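Local coordinates for penicillin-binding protein 1A (Mycobacterium tuberculosis, PDB 5CXW) that builds the mycobacterial cell wall, polymerising glycan strands and cross-linking their peptides through a penicillin-sensitive transpeptidase domain, at residues F99-L104 against A289-T294; E145-S150 against T267-P272. All blocks are in the same frame, centred on the assembly; numbering follows the deposited sequence.

Interaction 1. Residues F99-L104 against A289-T294. With 35P ((2R,4S)-5,5-dimethyl-2-{(1R)-2-oxo-1-[(phenoxyacetyl)amino]ethyl}-1,3-thiazolidine-4-carboxylic acid), chain C.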
loop_
_atom_site.group_PDB
_atom_site.type_symbol
_atom_site.label_atom_id
_atom_site.label_comp_id
_atom_site.label_asym_id
_atom_site.label_seq_id
_atom_site.Cartn_x
_atom_site.Cartn_y
_atom_site.Cartn_z
ATOM N N PHE A 99 -2.740 -0.237 -7.153
ATOM C CA PHE A 99 -1.502 -0.233 -7.896
ATOM C C PHE A 99 -1.477 0.895 -8.951
ATOM O O PHE A 99 -0.376 1.214 -9.496
ATOM C CB PHE A 99 -1.283 -1.571 -8.593
ATOM C CG PHE A 99 0.148 -2.031 -8.517
ATOM C CD1 PHE A 99 0.650 -2.452 -7.314
ATOM C CD2 PHE A 99 0.982 -2.012 -9.611
ATOM C CE1 PHE A 99 1.945 -2.831 -7.183
ATOM C CE2 PHE A 99 2.301 -2.439 -9.480
ATOM C CZ PHE A 99 2.776 -2.828 -8.274
ATOM N N LYS A 100 -2.628 1.549 -9.218
ATOM C CA LYS A 100 -2.669 2.579 -10.233
ATOM C C LYS A 100 -1.710 3.740 -9.957
ATOM O O LYS A 100 -1.295 4.448 -10.895
ATOM C CB LYS A 100 -4.095 3.178 -10.399
ATOM C CG LYS A 100 -5.069 2.218 -11.037
ATOM C CD LYS A 100 -6.480 2.747 -11.112
ATOM C CE LYS A 100 -7.346 1.669 -11.696
ATOM N NZ LYS A 100 -8.712 2.055 -11.619
ATOM N N VAL A 101 -1.455 4.007 -8.681
ATOM C CA VAL A 101 -0.594 5.131 -8.291
ATOM C C VAL A 101 0.762 4.976 -8.919
ATOM O O VAL A 101 1.423 5.967 -9.210
ATOM C CB VAL A 101 -0.484 5.361 -6.754
ATOM C CG1 VAL A 101 -1.842 5.513 -6.153
ATOM C CG2 VAL A 101 0.352 4.282 -6.082
ATOM N N PHE A 102 1.202 3.734 -9.175
ATOM C CA PHE A 102 2.535 3.559 -9.786
ATOM C C PHE A 102 2.531 3.872 -11.264
ATOM O O PHE A 102 3.561 4.312 -11.796
ATOM C CB PHE A 102 3.094 2.147 -9.471
ATOM C CG PHE A 102 3.121 1.901 -8.014
ATOM C CD1 PHE A 102 3.837 2.759 -7.176
ATOM C CD2 PHE A 102 2.399 0.893 -7.436
ATOM C CE1 PHE A 102 3.822 2.594 -5.797
ATOM C CE2 PHE A 102 2.392 0.726 -6.045
ATOM C CZ PHE A 102 3.094 1.589 -5.223
ATOM N N ALA A 103 1.400 3.650 -11.935
ATOM C CA ALA A 103 1.252 4.151 -13.299
ATOM C C ALA A 103 1.300 5.665 -13.326
ATOM O O ALA A 103 1.845 6.295 -14.230
ATOM C CB ALA A 103 0.009 3.647 -13.974
ATOM N N LEU A 104 0.715 6.297 -12.329
ATOM C CA LEU A 104 0.766 7.762 -12.267
ATOM C C LEU A 104 2.160 8.292 -11.990
ATOM O O LEU A 104 2.632 9.254 -12.635
ATOM C CB LEU A 104 -0.228 8.244 -11.230
ATOM C CG LEU A 104 -0.398 9.754 -11.126
ATOM C CD1 LEU A 104 -0.744 10.454 -12.412
ATOM C CD2 LEU A 104 -1.425 10.098 -10.072
ATOM N N ALA A 289 -3.688 11.241 1.974
ATOM C CA ALA A 289 -3.577 10.881 0.579
ATOM C C ALA A 289 -3.791 9.394 0.534
ATOM O O ALA A 289 -3.067 8.650 1.227
ATOM C CB ALA A 289 -2.168 11.260 0.075
ATOM N N ALA A 290 -4.746 8.894 -0.245
ATOM C CA ALA A 290 -5.131 7.504 -0.179
ATOM C C ALA A 290 -5.587 6.936 -1.495
ATOM O O ALA A 290 -5.904 7.711 -2.454
ATOM C CB ALA A 290 -6.228 7.354 0.890
ATOM N N LYS A 291 -5.652 5.617 -1.567
ATOM C CA LYS A 291 -6.177 4.946 -2.757
ATOM C C LYS A 291 -6.765 3.596 -2.342
ATOM O O LYS A 291 -6.117 2.829 -1.675
ATOM C CB LYS A 291 -5.110 4.771 -3.842
ATOM C CG LYS A 291 -5.678 4.162 -5.130
ATOM C CD LYS A 291 -6.567 5.136 -5.923
ATOM C CE LYS A 291 -7.276 4.433 -7.092
ATOM N NZ LYS A 291 -8.413 3.622 -6.640
ATOM N N THR A 292 -7.987 3.350 -2.794
ATOM C CA THR A 292 -8.655 2.090 -2.582
ATOM C C THR A 292 -8.323 1.101 -3.707
ATOM O O THR A 292 -7.914 1.488 -4.834
ATOM C CB THR A 292 -10.172 2.257 -2.602
ATOM O OG1 THR A 292 -10.543 2.983 -3.771
ATOM C CG2 THR A 292 -10.667 2.942 -1.298
ATOM N N GLY A 293 -8.578 -0.172 -3.442
ATOM C CA GLY A 293 -8.555 -1.203 -4.477
ATOM C C GLY A 293 -9.568 -2.287 -4.209
ATOM O O GLY A 293 -9.809 -2.591 -3.059
ATOM N N THR A 294 -10.121 -2.885 -5.261
ATOM C CA THR A 294 -11.042 -4.010 -5.116
ATOM C C THR A 294 -10.799 -4.941 -6.313
ATOM O O THR A 294 -10.885 -4.504 -7.449
ATOM C CB THR A 294 -12.500 -3.567 -5.165
ATOM O OG1 THR A 294 -12.784 -2.503 -4.229
ATOM C CG2 THR A 294 -13.382 -4.762 -4.820
HETATM C C24 35P C . -14.909 -6.571 -11.999
HETATM C C23 35P C . -15.804 -7.630 -11.873
HETATM C C22 35P C . -16.139 -8.108 -10.626
HETATM C C21 35P C . -15.606 -7.545 -9.477
HETATM C C20 35P C . -14.722 -6.492 -9.574
HETATM C C19 35P C . -14.376 -5.989 -10.851
HETATM O O1 35P C . -13.516 -4.933 -11.026
HETATM C C2 35P C . -13.153 -4.151 -9.893
HETATM C C3 35P C . -12.465 -2.900 -10.368
HETATM O O18 35P C . -12.710 -2.450 -11.479
HETATM N N4 35P C . -11.635 -2.366 -9.485
HETATM C C5 35P C . -10.935 -1.120 -9.755
HETATM C C6 35P C . -9.722 -1.108 -8.919
HETATM O O17 35P C . -9.547 -1.799 -7.894
HETATM C C8 35P C . -11.773 0.192 -9.422
HETATM N N7 35P C . -11.285 0.508 -8.111
HETATM S S11 35P C . -13.472 0.087 -9.255
HETATM C C10 35P C . -13.585 0.335 -7.546
HETATM C C12 35P C . -14.566 -0.655 -6.920
HETATM C C15 35P C . -14.050 1.714 -7.162
HETATM C C9 35P C . -12.160 0.047 -7.058
HETATM C C13 35P C . -11.693 0.608 -5.752
HETATM O O14 35P C . -11.029 1.689 -5.807
HETATM O O16 35P C . -11.948 -0.052 -4.722
#
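Val101 and Lys291 make the apolar part of this buried contact, their side chains sliding past each other in opposite directions. The CG1 methyl of Val101 lies 4.1 Å from CB of Lys291 and rests also against its CG. Further out, CD of Lys100 comes within 4.4 Å of CE of Lys291. No hydrogen bond joins the two segments directly. The Lys291 chain leaves the strand with CG anti to the backbone N (chi1 -176°), then bends at chi2 and chi4; the bends bring NZ forward along the strand, where it donates to the carbonyl O of Thr292 at 2.8 Å. NZ of Lys100 and NZ of Lys291 both hydrogen-bond to OG of Ser150; Lys100 also bonds Asn152 and, weakly, Ser97.

The sequence and geometry fit the motifs of penicillin-binding transpeptidases: SxxK at the helix start (Ser97 to Lys100), KTG on the strand (Lys291 to Gly293) and SxN, whose hydroxyl would be that of Ser150. Ser97 is, by similarity, the residue acylated by substrate or penicillin.

Strand 289-296, at the edge of the sheet, supplies four of the hydrogen bonds to penicillin V. The ligand's thiazolidine carboxylate is held by two threonine hydroxyls: OG1 of Thr292 lies a very short 2.5 Å from O14, and OG1 of Thr294 is 2.6 Å from O16. The Thr294 backbone makes two bonds to the ligand: its N donates almost straight (176°) to the acyl oxygen O17, while its O accepts from the side-chain amide N4 at 3.0 Å. Ser97 N also bonds the ligand, consistent with an oxyanion hole formed with Thr294 N.

Interaction 2. Residues E145-S150 against T267-P272. With 35P ((2R,4S)-5,5-dimethyl-2-{(1R)-2-oxo-1-[(phenoxyacetyl)amino]ethyl}-1,3-thiazolidine-4-carboxylic acid), chain C.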
loop_
_atom_site.group_PDB
_atom_site.type_symbol
_atom_site.label_atom_id
_atom_site.label_comp_id
_atom_site.label_asym_id
_atom_site.label_seq_id
_atom_site.Cartn_x
_atom_site.Cartn_y
_atom_site.Cartn_z
ATOM N N GLU A 145 -8.482 13.049 -11.964
ATOM C CA GLU A 145 -9.894 12.716 -11.823
ATOM C C GLU A 145 -10.100 11.216 -12.027
ATOM O O GLU A 145 -10.842 10.586 -11.284
ATOM C CB GLU A 145 -10.724 13.563 -12.777
ATOM C CG GLU A 145 -12.220 13.273 -12.794
ATOM C CD GLU A 145 -13.027 13.939 -11.707
ATOM O OE1 GLU A 145 -14.250 13.685 -11.674
ATOM O OE2 GLU A 145 -12.462 14.723 -10.928
ATOM N N ALA A 146 -9.421 10.627 -13.022
ATOM C CA ALA A 146 -9.562 9.188 -13.264
ATOM C C ALA A 146 -8.973 8.365 -12.121
ATOM O O ALA A 146 -9.431 7.273 -11.917
ATOM C CB ALA A 146 -8.928 8.790 -14.599
ATOM N N LEU A 147 -8.007 8.903 -11.382
ATOM C CA LEU A 147 -7.469 8.157 -10.241
ATOM C C LEU A 147 -8.529 8.133 -9.118
ATOM O O LEU A 147 -8.802 7.084 -8.506
ATOM C CB LEU A 147 -6.179 8.757 -9.699
ATOM C CG LEU A 147 -5.498 7.943 -8.582
ATOM C CD1 LEU A 147 -4.848 6.626 -9.103
ATOM C CD2 LEU A 147 -4.462 8.813 -7.921
ATOM N N LYS A 148 -9.078 9.308 -8.842
ATOM C CA LYS A 148 -10.126 9.436 -7.793
ATOM C C LYS A 148 -11.299 8.513 -8.122
ATOM O O LYS A 148 -11.783 7.777 -7.263
ATOM C CB LYS A 148 -10.538 10.897 -7.652
ATOM C CG LYS A 148 -11.641 11.121 -6.625
ATOM C CD LYS A 148 -12.023 12.594 -6.509
ATOM C CE LYS A 148 -12.662 13.190 -7.736
ATOM N NZ LYS A 148 -12.731 14.701 -7.590
ATOM N N MET A 149 -11.784 8.559 -9.363
ATOM C CA MET A 149 -12.941 7.733 -9.744
ATOM C C MET A 149 -12.569 6.272 -9.973
ATOM O O MET A 149 -13.445 5.404 -10.121
ATOM C CB MET A 149 -13.591 8.300 -11.012
ATOM C CG MET A 149 -14.245 9.629 -10.778
ATOM S SD MET A 149 -14.869 10.304 -12.357
ATOM C CE MET A 149 -16.167 9.125 -12.641
ATOM N N SER A 150 -11.273 6.024 -10.001
ATOM C CA SER A 150 -10.658 4.720 -10.206
ATOM C C SER A 150 -11.120 4.063 -11.501
ATOM O O SER A 150 -11.700 2.986 -11.513
ATOM C CB SER A 150 -10.819 3.824 -8.991
ATOM O OG SER A 150 -9.726 2.899 -9.009
ATOM N N THR A 267 0.659 12.830 -4.537
ATOM C CA THR A 267 -0.030 13.200 -3.300
ATOM C C THR A 267 -1.236 14.046 -3.589
ATOM O O THR A 267 -2.320 13.768 -3.074
ATOM C CB THR A 267 0.955 13.857 -2.323
ATOM O OG1 THR A 267 1.974 12.905 -2.043
ATOM C CG2 THR A 267 0.271 14.296 -1.032
ATOM N N ALA A 268 -1.037 15.103 -4.399
ATOM C CA ALA A 268 -2.093 16.038 -4.681
ATOM C C ALA A 268 -3.298 15.268 -5.303
ATOM O O ALA A 268 -4.445 15.572 -4.974
ATOM C CB ALA A 268 -1.619 17.167 -5.571
ATOM N N ALA A 269 -3.035 14.393 -6.241
ATOM C CA ALA A 269 -4.128 13.580 -6.835
ATOM C C ALA A 269 -4.872 12.703 -5.874
ATOM O O ALA A 269 -6.099 12.474 -6.045
ATOM C CB ALA A 269 -3.582 12.753 -7.992
ATOM N N MET A 270 -4.157 12.217 -4.846
ATOM C CA MET A 270 -4.683 11.275 -3.849
ATOM C C MET A 270 -5.389 11.971 -2.692
ATOM O O MET A 270 -6.125 11.320 -1.952
ATOM C CB MET A 270 -3.576 10.384 -3.298
ATOM C CG MET A 270 -3.075 9.480 -4.377
ATOM S SD MET A 270 -1.582 8.599 -3.882
ATOM C CE MET A 270 -2.292 7.518 -2.615
ATOM N N GLU A 271 -5.148 13.263 -2.528
ATOM C CA GLU A 271 -5.721 13.995 -1.346
ATOM C C GLU A 271 -7.213 13.849 -1.184
ATOM O O GLU A 271 -7.669 13.646 -0.072
ATOM C CB GLU A 271 -5.338 15.455 -1.346
ATOM C CG GLU A 271 -3.960 15.726 -0.786
ATOM C CD GLU A 271 -3.645 17.218 -0.739
ATOM O OE1 GLU A 271 -3.184 17.745 -1.743
ATOM O OE2 GLU A 271 -3.864 17.868 0.279
ATOM N N PRO A 272 -7.995 13.929 -2.289
ATOM C CA PRO A 272 -9.457 13.897 -2.095
ATOM C C PRO A 272 -10.005 12.472 -1.865
ATOM O O PRO A 272 -11.225 12.279 -1.784
ATOM C CB PRO A 272 -10.011 14.424 -3.415
ATOM C CG PRO A 272 -8.914 14.346 -4.398
ATOM C CD PRO A 272 -7.603 14.382 -3.647
HETATM C C24 35P C . -14.909 -6.571 -11.999
HETATM C C23 35P C . -15.804 -7.630 -11.873
HETATM C C22 35P C . -16.139 -8.108 -10.626
HETATM C C21 35P C . -15.606 -7.545 -9.477
HETATM C C20 35P C . -14.722 -6.492 -9.574
HETATM C C19 35P C . -14.376 -5.989 -10.851
HETATM O O1 35P C . -13.516 -4.933 -11.026
HETATM C C2 35P C . -13.153 -4.151 -9.893
HETATM C C3 35P C . -12.465 -2.900 -10.368
HETATM O O18 35P C . -12.710 -2.450 -11.479
HETATM N N4 35P C . -11.635 -2.366 -9.485
HETATM C C5 35P C . -10.935 -1.120 -9.755
HETATM C C6 35P C . -9.722 -1.108 -8.919
HETATM O O17 35P C . -9.547 -1.799 -7.894
HETATM C C8 35P C . -11.773 0.192 -9.422
HETATM N N7 35P C . -11.285 0.508 -8.111
HETATM S S11 35P C . -13.472 0.087 -9.255
HETATM C C10 35P C . -13.585 0.335 -7.546
HETATM C C12 35P C . -14.566 -0.655 -6.920
HETATM C C15 35P C . -14.050 1.714 -7.162
HETATM C C9 35P C . -12.160 0.047 -7.058
HETATM C C13 35P C . -11.693 0.608 -5.752
HETATM O O14 35P C . -11.029 1.689 -5.807
HETATM O O16 35P C . -11.948 -0.052 -4.722
#
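An apolar contact between helix 143-149, through Leu147 and Lys148, and helix 260-270 with the residues just following, through Ala269, Met270 and Pro272, joins two helices of the transpeptidase domain just behind the penicillin site. The backbones approach closely, CA of Lys148 and CA of Met270 being 7.0 Å apart, and no hydrogen bond crosses between the segments.

Leu147 does the buried work with a single branch. Its CG stands anti to the backbone N (chi1 -175°), and methyl CD2 meets both CG of Met270, at 3.9 Å, and CB of Ala269, at 4.0 Å. The leucine and methionine side chains cross obliquely, and the small alanine lets the leucine methyl come up to the helix surface beside it. Nearer the surface, Lys148 uses its aliphatic stem: extended as far as CD, it lies across the proline ring at about a right angle, with CD 4.1 Å from CB and CG of Pro272. A bend at chi3 then turns NZ toward the carboxylate of Glu145, one turn earlier; Glu145 has two conformers, and in one of them OE2 makes a salt bridge to this NZ with a weak hydrogen bond, so the pairing is tentative.

Helix 143-149 ends in a Schellman motif. Ser150 is its C-prime residue, with positive phi (56°). Its OG accepts from N7 of the penicillin thiazolidine, 3.0 Å away, and is also hydrogen-bonded to Lys100 and Lys291.

Around this pair, Leu147 also packs on Lys100 and Leu104 of helix 100-109, and Met270 on Val101 of the same helix and on Ala289 of strand 289-296. Ile273 of helix 273-276 touches both Leu147 and Lys148, so the contact sits between the central helix, the edge strand and that short helix.

Interaction 2 is nested along the chain inside the loop closed by interaction 1, and their centres lie 8 Å apart. Interaction 1 is wholly buried and pairs the central helix with the edge strand of the sheet; interaction 2, helix on helix, runs from a buried leucine to a partly exposed lysine-proline pair. Ser150 is the point they share, belonging to interaction 2 by sequence and to the polar centre of interaction 1 by its bonds. Both reach penicillin V, but 289-294 does so with threonine hydroxyls and backbone, 145-150 with one serine hydroxyl. Across its own segments each contact is held by apolar side-chain atoms alone.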